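Local coordinates for protein sensor histidine kinase (PDB 3VA9) that probably passes phosphate from ATP to a protein histidine in two-component signalling, and is represented here by its sensor domain, a four-helix bundle of the CHASE3 family, at residues Thr36-Phe41 and Gly96-Leu101; Asp65-Val70 and Ala79-Leu84; Arg85-Met90 and Thr122-Thr127. One frame throughout, in Å; residues are numbered along the deposited sequence.

Contact 1: Thr36-Phe41 and Gly96-Leu101; sequences TSERGF and GRVVEL
Glu38 lies across Val98 and Val99, touching them with its aliphatic stem as well as its carboxylate. The closest approach is that of Glu38 CG to Val99 CG2, at 3.3 Å. Glu38 CB lies 3.6 Å from Val99 CG2. The Glu38 chain then bends at its second torsion (chi2 -93°) and crosses Val98 at about a right angle, which brings Glu38 OE2 to 3.5 Å from Val98 CG1. The buried Glu38 thus sets its carboxylate beside an apolar methyl. One turn further on, Phe41 has CG anti to its backbone N (chi1 179°) and reaches Val99 with its ring edge: Phe41 CE2 is 3.7 Å from Val99 O, which lies near the ring plane, while Val99 CG1 stays at 4.4 Å from Phe41 CE2. The two helices run nearly parallel, at 17° with axes 9.8 Å apart, as expected for the first and third helices of an up-down-up-down four-helix bundle, and Glu38 and Val99 have the nearest CA atoms. Two further helices pack round the contact. Helix 106-116 places Leu113 against Glu38 and Ile112 against Val98; from helix 47-70, Tyr49 and Arg50 pack on Phe41, next to the turn joining that helix to helix 18-44.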
loop_
_atom_site.group_PDB
_atom_site.type_symbol
_atom_site.label_atom_id
_atom_site.label_comp_id
_atom_site.label_asym_id
_atom_site.label_seq_id
_atom_site.Cartn_x
_atom_site.Cartn_y
_atom_site.Cartn_z
ATOM N N THR A 36 2.733 -7.519 6.078
ATOM C CA THR A 36 2.736 -8.775 6.809
ATOM C C THR A 36 3.777 -9.754 6.235
ATOM O O THR A 36 4.420 -10.493 6.980
ATOM C CB THR A 36 1.330 -9.416 6.863
ATOM O OG1 THR A 36 1.267 -10.320 7.972
ATOM C CG2 THR A 36 1.020 -10.180 5.572
ATOM N N SER A 37 3.962 -9.739 4.918
ATOM C CA SER A 37 4.926 -10.643 4.291
ATOM C C SER A 37 6.356 -10.261 4.655
ATOM O O SER A 37 7.177 -11.120 4.949
ATOM C CB SER A 37 4.746 -10.670 2.774
ATOM O OG SER A 37 3.498 -11.236 2.456
ATOM N N GLU A 38 6.641 -8.966 4.646
ATOM C CA GLU A 38 7.949 -8.472 5.051
ATOM C C GLU A 38 8.254 -8.850 6.503
ATOM O O GLU A 38 9.349 -9.307 6.817
ATOM C CB GLU A 38 8.039 -6.959 4.828
ATOM C CG GLU A 38 9.201 -6.287 5.528
ATOM C CD GLU A 38 8.817 -5.764 6.896
ATOM O OE1 GLU A 38 8.024 -4.806 6.948
ATOM O OE2 GLU A 38 9.298 -6.310 7.915
ATOM N N ARG A 39 7.279 -8.677 7.383
ATOM C CA ARG A 39 7.434 -9.096 8.779
ATOM C C ARG A 39 7.661 -10.592 8.907
ATOM O O ARG A 39 8.503 -11.025 9.679
ATOM C CB ARG A 39 6.226 -8.670 9.609
ATOM C CG ARG A 39 6.105 -7.177 9.661
ATOM C CD ARG A 39 5.009 -6.706 10.583
ATOM N NE ARG A 39 5.013 -5.249 10.581
ATOM C CZ ARG A 39 4.139 -4.487 11.217
ATOM N NH1 ARG A 39 3.165 -5.040 11.940
ATOM N NH2 ARG A 39 4.256 -3.169 11.138
ATOM N N GLY A 40 6.918 -11.379 8.140
ATOM C CA GLY A 40 7.108 -12.823 8.137
ATOM C C GLY A 40 8.510 -13.231 7.694
ATOM O O GLY A 40 9.084 -14.178 8.241
ATOM N N PHE A 41 9.062 -12.509 6.715
ATOM C CA PHE A 41 10.419 -12.762 6.205
ATOM C C PHE A 41 11.491 -12.437 7.244
ATOM O O PHE A 41 12.431 -13.213 7.439
ATOM C CB PHE A 41 10.673 -11.956 4.922
ATOM C CG PHE A 41 12.056 -12.145 4.329
ATOM C CD1 PHE A 41 12.534 -13.415 4.028
ATOM C CD2 PHE A 41 12.865 -11.047 4.053
ATOM C CE1 PHE A 41 13.801 -13.590 3.471
ATOM C CE2 PHE A 41 14.127 -11.214 3.489
ATOM C CZ PHE A 41 14.596 -12.490 3.197
ATOM N N GLY A 96 10.749 -2.100 1.692
ATOM C CA GLY A 96 11.789 -2.633 0.822
ATOM C C GLY A 96 13.169 -2.505 1.441
ATOM O O GLY A 96 14.031 -3.358 1.241
ATOM N N ARG A 97 13.383 -1.438 2.203
ATOM C CA ARG A 97 14.670 -1.233 2.871
ATOM C C ARG A 97 14.838 -2.248 4.005
ATOM O O ARG A 97 15.916 -2.806 4.195
ATOM C CB ARG A 97 14.772 0.204 3.397
ATOM C CG ARG A 97 16.041 0.539 4.185
ATOM C CD ARG A 97 17.321 0.269 3.386
ATOM N NE ARG A 97 17.180 0.590 1.969
ATOM C CZ ARG A 97 17.930 0.054 1.007
ATOM N NH1 ARG A 97 18.875 -0.822 1.319
ATOM N NH2 ARG A 97 17.734 0.384 -0.266
ATOM N N VAL A 98 13.761 -2.474 4.752
ATOM C CA VAL A 98 13.751 -3.450 5.829
ATOM C C VAL A 98 13.965 -4.865 5.285
ATOM O O VAL A 98 14.710 -5.652 5.861
ATOM C CB VAL A 98 12.411 -3.437 6.568
ATOM C CG1 VAL A 98 12.361 -4.577 7.573
ATOM C CG2 VAL A 98 12.174 -2.085 7.242
ATOM N N VAL A 99 13.289 -5.174 4.183
ATOM C CA VAL A 99 13.423 -6.458 3.496
ATOM C C VAL A 99 14.859 -6.643 2.995
ATOM O O VAL A 99 15.407 -7.748 3.029
ATOM C CB VAL A 99 12.425 -6.551 2.309
ATOM C CG1 VAL A 99 12.862 -7.576 1.293
ATOM C CG2 VAL A 99 11.027 -6.859 2.810
ATOM N N GLU A 100 15.468 -5.545 2.553
ATOM C CA GLU A 100 16.846 -5.564 2.069
ATOM C C GLU A 100 17.847 -5.867 3.180
ATOM O O GLU A 100 18.745 -6.691 3.003
ATOM C CB GLU A 100 17.204 -4.245 1.377
ATOM C CG GLU A 100 16.796 -4.200 -0.082
ATOM C CD GLU A 100 17.541 -5.222 -0.925
ATOM O OE1 GLU A 100 18.735 -5.472 -0.649
ATOM O OE2 GLU A 100 16.936 -5.769 -1.869
ATOM N N LEU A 101 17.692 -5.198 4.318
ATOM C CA LEU A 101 18.513 -5.500 5.482
ATOM C C LEU A 101 18.260 -6.944 5.930
ATOM O O LEU A 101 19.198 -7.702 6.149
ATOM C CB LEU A 101 18.257 -4.501 6.610
ATOM C CG LEU A 101 18.805 -3.094 6.342
ATOM C CD1 LEU A 101 18.233 -2.074 7.324
ATOM C CD2 LEU A 101 20.340 -3.082 6.365
#

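Contact 2: Asp65-Val70 and Ala79-Leu84; sequences DGLRAV and AHIDEL
Ile81 lays its terminal methyl against both Leu67 and the backbone of Arg68, and this apolar contact forms the buried part of the interface. Ile81 CD1 lies 3.5 Å from Leu67 CG, a tight pair for two carbons, and Ile81 CG1 is 3.6 Å from Leu67 CD2 as the two side chains slide past each other in opposite directions. The same methyl, Ile81 CD1, also sits 3.3 Å from Arg68 N and 3.6 Å from Arg68 CB. Ala23 and Ile27 of helix 18-44 pack on Leu67, so the apolar layer continues into the bundle.

The ionic part lies at the surface. Arg68 starts with CG trans to its backbone N (chi1 175°) and stays extended as far as NE, a reach that carries the guanidinium past Ile81 to Asp82. A single hydrogen bond joins them: Arg68 NH1 donates to Asp82 OD1 over 2.8 Å, on the syn side and somewhat out of the carboxylate plane. The bond is bent, with 135° at the hydrogen, although the guanidinium and carboxylate planes are only 25° apart. Ile81 CG2 comes obliquely to within 4.1 Å of Arg68 NH1.

The segments belong to an antiparallel helical hairpin, helices 47-70 and 75-101, close to its short connection. Its chemistry is layered: the inner aliphatic pair is likely to supply most of the cohesion, while the exposed salt bridge, a single bent bond competing with solvent, probably adds less to stability than to fixing how the two helices are set against each other.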
loop_
_atom_site.group_PDB
_atom_site.type_symbol
_atom_site.label_atom_id
_atom_site.label_comp_id
_atom_site.label_asym_id
_atom_site.label_seq_id
_atom_site.Cartn_x
_atom_site.Cartn_y
_atom_site.Cartn_z
ATOM N N ASP A 65 -2.222 1.347 -10.877
ATOM C CA ASP A 65 -2.240 1.736 -12.296
ATOM C C ASP A 65 -3.658 1.618 -12.871
ATOM O O ASP A 65 -4.108 2.472 -13.636
ATOM C CB ASP A 65 -1.306 0.852 -13.137
ATOM C CG ASP A 65 0.162 0.991 -12.767
ATOM O OD1 ASP A 65 0.555 2.012 -12.156
ATOM O OD2 ASP A 65 0.933 0.065 -13.119
ATOM N N GLY A 66 -4.346 0.542 -12.502
ATOM C CA GLY A 66 -5.684 0.264 -12.995
ATOM C C GLY A 66 -6.787 1.094 -12.364
ATOM O O GLY A 66 -7.744 1.474 -13.033
ATOM N N LEU A 67 -6.669 1.361 -11.069
ATOM C CA LEU A 67 -7.619 2.231 -10.395
ATOM C C LEU A 67 -7.559 3.587 -11.067
ATOM O O LEU A 67 -8.583 4.232 -11.298
ATOM C CB LEU A 67 -7.257 2.371 -8.918
ATOM C CG LEU A 67 -8.028 3.414 -8.112
ATOM C CD1 LEU A 67 -9.497 3.025 -7.987
ATOM C CD2 LEU A 67 -7.394 3.595 -6.742
ATOM N N ARG A 68 -6.341 4.008 -11.389
ATOM C CA ARG A 68 -6.118 5.297 -12.024
ATOM C C ARG A 68 -6.807 5.359 -13.382
ATOM O O ARG A 68 -7.218 6.429 -13.835
ATOM C CB ARG A 68 -4.621 5.570 -12.175
ATOM C CG ARG A 68 -4.315 6.852 -12.936
ATOM C CD ARG A 68 -2.824 7.088 -13.080
ATOM N NE ARG A 68 -2.545 8.354 -13.756
ATOM C CZ ARG A 68 -2.441 9.528 -13.138
ATOM N NH1 ARG A 68 -2.593 9.600 -11.824
ATOM N NH2 ARG A 68 -2.190 10.628 -13.834
ATOM N N ALA A 69 -6.932 4.204 -14.026
ATOM C CA ALA A 69 -7.600 4.121 -15.319
ATOM C C ALA A 69 -9.120 4.216 -15.174
ATOM O O ALA A 69 -9.807 4.672 -16.082
ATOM C CB ALA A 69 -7.205 2.840 -16.044
ATOM N N VAL A 70 -9.636 3.785 -14.028
ATOM C CA VAL A 70 -11.068 3.856 -13.747
ATOM C C VAL A 70 -11.474 5.289 -13.424
ATOM O O VAL A 70 -12.587 5.717 -13.735
ATOM C CB VAL A 70 -11.456 2.945 -12.561
ATOM C CG1 VAL A 70 -12.928 3.118 -12.196
ATOM C CG2 VAL A 70 -11.148 1.496 -12.884
ATOM N N ALA A 79 -6.607 13.308 -8.395
ATOM C CA ALA A 79 -5.761 13.984 -7.415
ATOM C C ALA A 79 -5.635 13.145 -6.145
ATOM O O ALA A 79 -4.547 12.998 -5.595
ATOM C CB ALA A 79 -6.312 15.363 -7.092
ATOM N N HIS A 80 -6.752 12.589 -5.687
ATOM C CA HIS A 80 -6.748 11.735 -4.498
ATOM C C HIS A 80 -5.937 10.462 -4.714
ATOM O O HIS A 80 -5.294 9.967 -3.791
ATOM C CB HIS A 80 -8.173 11.378 -4.056
ATOM C CG HIS A 80 -8.942 12.534 -3.493
ATOM N ND1 HIS A 80 -8.413 13.400 -2.560
ATOM C CD2 HIS A 80 -10.211 12.955 -3.720
ATOM C CE1 HIS A 80 -9.316 14.312 -2.247
ATOM N NE2 HIS A 80 -10.414 14.065 -2.935
ATOM N N ILE A 81 -5.974 9.925 -5.928
ATOM C CA ILE A 81 -5.189 8.744 -6.232
ATOM C C ILE A 81 -3.702 9.110 -6.316
ATOM O O ILE A 81 -2.843 8.375 -5.818
ATOM C CB ILE A 81 -5.682 8.025 -7.507
ATOM C CG1 ILE A 81 -5.352 6.534 -7.431
ATOM C CG2 ILE A 81 -5.078 8.629 -8.748
ATOM C CD1 ILE A 81 -5.588 5.803 -8.724
ATOM N N ASP A 82 -3.404 10.262 -6.915
ATOM C CA ASP A 82 -2.037 10.766 -6.927
ATOM C C ASP A 82 -1.499 10.808 -5.509
ATOM O O ASP A 82 -0.388 10.351 -5.238
ATOM C CB ASP A 82 -1.973 12.164 -7.533
ATOM C CG ASP A 82 -2.068 12.148 -9.035
ATOM O OD1 ASP A 82 -1.841 11.071 -9.623
ATOM O OD2 ASP A 82 -2.364 13.214 -9.622
ATOM N N GLU A 83 -2.304 11.356 -4.605
ATOM C CA GLU A 83 -1.919 11.480 -3.202
ATOM C C GLU A 83 -1.688 10.128 -2.524
ATOM O O GLU A 83 -0.659 9.928 -1.873
ATOM C CB GLU A 83 -2.944 12.334 -2.448
ATOM C CG GLU A 83 -2.850 13.809 -2.829
ATOM C CD GLU A 83 -4.187 14.537 -2.812
ATOM O OE1 GLU A 83 -5.140 14.051 -2.165
ATOM O OE2 GLU A 83 -4.274 15.609 -3.451
ATOM N N LEU A 84 -2.632 9.203 -2.689
ATOM C CA LEU A 84 -2.471 7.841 -2.172
ATOM C C LEU A 84 -1.152 7.233 -2.666
ATOM O O LEU A 84 -0.377 6.675 -1.888
ATOM C CB LEU A 84 -3.640 6.952 -2.608
ATOM C CG LEU A 84 -3.481 5.465 -2.274
ATOM C CD1 LEU A 84 -3.526 5.253 -0.772
ATOM C CD2 LEU A 84 -4.546 4.615 -2.964
#

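Contact 3: Arg85-Met90 and Thr122-Thr127; sequences RLLTDM and TERIET
Arg124 turns the flat of its guanidinium toward Leu87, whose CD2 methyl stands over one face, 3.8 Å from Arg124 NE and 3.9 Å from Arg124 CZ. A bend at the third torsion of Arg124 (chi3 72°) folds the group into this position, and the two side chains cross at about a right angle. The polar end is held elsewhere, by a hydrogen bond from Arg124 NH1 to Asp119 O, which should help to fix the plane that the leucine covers. The other leucine branch meets the backbone, Leu87 CD1 lying 3.7 Å from Arg124 O.

Ile125 comes next and carries the buried side. Its CG1 packs 3.7 Å from Leu87 CB, and its CD1 comes within 3.9 Å of Leu87 O on helix 75-101. Thr88 adds its methyl, with Thr88 CG2 at 4.2 Å from Ile125 CD1. Leu87 and Ile125 have the nearest CA atoms where helices 75-101 and 121-142, the third helix of the bundle and, after the break that follows helix 106-116, the last part of the fourth, pass antiparallel at 153°, their axes 9.5 Å apart. Leu84 and Arg91 of the former also touch Ile125, one turn to either end of Leu87 and Thr88. An alanine in place of Leu87 would keep the CB contact with Ile125 but would probably leave the face of the Arg124 guanidinium without its methyl cover and open a gap beside Arg124 O.

Glu126, poorly ordered, turns to helix 18-44, where its OE1 is modelled hydrogen-bonded to Gln28 NE2. Thr127 folds its hydroxyl back on its own helix: OG1 donates to Glu123 O at 3.1 Å from above the carbonyl plane, and that oxygen also accepts from Thr127 N.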
loop_
_atom_site.group_PDB
_atom_site.type_symbol
_atom_site.label_atom_id
_atom_site.label_comp_id
_atom_site.label_asym_id
_atom_site.label_seq_id
_atom_site.Cartn_x
_atom_site.Cartn_y
_atom_site.Cartn_z
ATOM N N ARG A 85 -0.908 7.368 -3.967
ATOM C CA ARG A 85 0.276 6.802 -4.611
ATOM C C ARG A 85 1.585 7.326 -4.038
ATOM O O ARG A 85 2.547 6.570 -3.883
ATOM C CB ARG A 85 0.246 7.089 -6.110
ATOM C CG ARG A 85 1.401 6.455 -6.845
ATOM C CD ARG A 85 0.894 5.331 -7.722
ATOM N NE ARG A 85 1.896 4.299 -7.953
ATOM C CZ ARG A 85 1.903 3.514 -9.025
ATOM N NH1 ARG A 85 0.971 3.668 -9.959
ATOM N NH2 ARG A 85 2.839 2.586 -9.165
ATOM N N LEU A 86 1.627 8.625 -3.751
ATOM C CA LEU A 86 2.765 9.212 -3.060
ATOM C C LEU A 86 2.995 8.478 -1.745
ATOM O O LEU A 86 4.122 8.086 -1.421
ATOM C CB LEU A 86 2.532 10.706 -2.787
ATOM C CG LEU A 86 3.601 11.431 -1.945
ATOM C CD1 LEU A 86 4.972 11.333 -2.608
ATOM C CD2 LEU A 86 3.237 12.893 -1.707
ATOM N N LEU A 87 1.914 8.304 -0.991
ATOM C CA LEU A 87 1.975 7.668 0.322
ATOM C C LEU A 87 2.387 6.202 0.202
ATOM O O LEU A 87 3.214 5.728 0.974
ATOM C CB LEU A 87 0.623 7.795 1.044
ATOM C CG LEU A 87 0.190 9.202 1.505
ATOM C CD1 LEU A 87 -1.267 9.232 1.961
ATOM C CD2 LEU A 87 1.096 9.744 2.604
ATOM N N THR A 88 1.825 5.486 -0.770
ATOM C CA THR A 88 2.166 4.069 -0.939
ATOM C C THR A 88 3.598 3.882 -1.461
ATOM O O THR A 88 4.267 2.925 -1.089
ATOM C CB THR A 88 1.136 3.287 -1.809
ATOM O OG1 THR A 88 1.091 3.830 -3.131
ATOM C CG2 THR A 88 -0.249 3.357 -1.202
ATOM N N ASP A 89 4.071 4.802 -2.306
ATOM C CA ASP A 89 5.471 4.787 -2.739
ATOM C C ASP A 89 6.460 4.986 -1.570
ATOM O O ASP A 89 7.472 4.288 -1.469
ATOM C CB ASP A 89 5.728 5.830 -3.845
ATOM C CG ASP A 89 5.336 5.336 -5.246
ATOM O OD1 ASP A 89 4.733 4.246 -5.381
ATOM O OD2 ASP A 89 5.635 6.053 -6.226
ATOM N N MET A 90 6.175 5.938 -0.688
ATOM C CA MET A 90 7.018 6.131 0.489
ATOM C C MET A 90 6.979 4.902 1.409
ATOM O O MET A 90 7.992 4.506 1.961
ATOM C CB MET A 90 6.598 7.384 1.261
ATOM C CG MET A 90 6.632 8.677 0.440
ATOM S SD MET A 90 5.909 10.083 1.328
ATOM C CE MET A 90 6.967 10.109 2.765
ATOM N N THR A 122 1.153 4.151 7.406
ATOM C CA THR A 122 0.056 3.190 7.463
ATOM C C THR A 122 -1.284 3.859 7.802
ATOM O O THR A 122 -2.281 3.665 7.110
ATOM C CB THR A 122 0.361 2.087 8.488
ATOM O OG1 THR A 122 1.487 1.325 8.038
ATOM C CG2 THR A 122 -0.838 1.164 8.661
ATOM N N GLU A 123 -1.302 4.650 8.866
ATOM C CA GLU A 123 -2.486 5.419 9.219
ATOM C C GLU A 123 -2.864 6.352 8.076
ATOM O O GLU A 123 -4.036 6.466 7.716
ATOM C CB GLU A 123 -2.240 6.245 10.488
ATOM C CG GLU A 123 -2.048 5.426 11.763
ATOM C CD GLU A 123 -0.643 4.857 11.912
ATOM O OE1 GLU A 123 0.217 5.114 11.041
ATOM O OE2 GLU A 123 -0.398 4.152 12.912
ATOM N N ARG A 124 -1.861 7.021 7.511
ATOM C CA ARG A 124 -2.094 8.026 6.480
ATOM C C ARG A 124 -2.662 7.400 5.208
ATOM O O ARG A 124 -3.539 7.976 4.559
ATOM C CB ARG A 124 -0.817 8.819 6.200
ATOM C CG ARG A 124 -0.451 9.792 7.317
ATOM C CD ARG A 124 1.008 10.195 7.265
ATOM N NE ARG A 124 1.312 11.097 6.159
ATOM C CZ ARG A 124 2.544 11.466 5.822
ATOM N NH1 ARG A 124 3.583 10.990 6.496
ATOM N NH2 ARG A 124 2.740 12.297 4.807
ATOM N N ILE A 125 -2.183 6.210 4.867
ATOM C CA ILE A 125 -2.726 5.494 3.721
ATOM C C ILE A 125 -4.191 5.109 3.935
ATOM O O ILE A 125 -5.020 5.299 3.044
ATOM C CB ILE A 125 -1.899 4.255 3.378
ATOM C CG1 ILE A 125 -0.572 4.673 2.740
ATOM C CG2 ILE A 125 -2.673 3.351 2.430
ATOM C CD1 ILE A 125 0.516 3.631 2.876
ATOM N N GLU A 126 -4.513 4.587 5.118
ATOM C CA GLU A 126 -5.895 4.208 5.435
ATOM C C GLU A 126 -6.833 5.405 5.328
ATOM O O GLU A 126 -7.927 5.298 4.781
ATOM C CB GLU A 126 -6.000 3.568 6.825
ATOM C CG GLU A 126 -5.359 2.186 6.923
ATOM C CD GLU A 126 -5.736 1.273 5.761
ATOM O OE1 GLU A 126 -6.938 1.191 5.426
ATOM O OE2 GLU A 126 -4.829 0.632 5.186
ATOM N N THR A 127 -6.391 6.542 5.846
ATOM C CA THR A 127 -7.111 7.798 5.679
ATOM C C THR A 127 -7.271 8.137 4.193
ATOM O O THR A 127 -8.346 8.552 3.742
ATOM C CB THR A 127 -6.358 8.947 6.378
ATOM O OG1 THR A 127 -6.201 8.638 7.767
ATOM C CG2 THR A 127 -7.103 10.275 6.221
#

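How the contacts relate
From the N terminus, helix 18-44 supplies residues 36-41 of contact 1, whose loop closes only at 96-101, near the end of helix 75-101. Nested within it, contact 2 pairs helix 47-70 with the early part of helix 75-101, on the other side of the chain's centre. Contact 3 opens at 85-90, directly after contact 2 closes, and crosses contact 1 by ending at 122-127 on helix 121-142. Helix 75-101 therefore serves all three contacts along its length, tied in turn to the first, second and fourth helices of the bundle. Contacts 2 and 3 meet through a salt bridge, Asp65 OD1 to Arg85 NH1 at 2.8 Å; contact 1 touches neither.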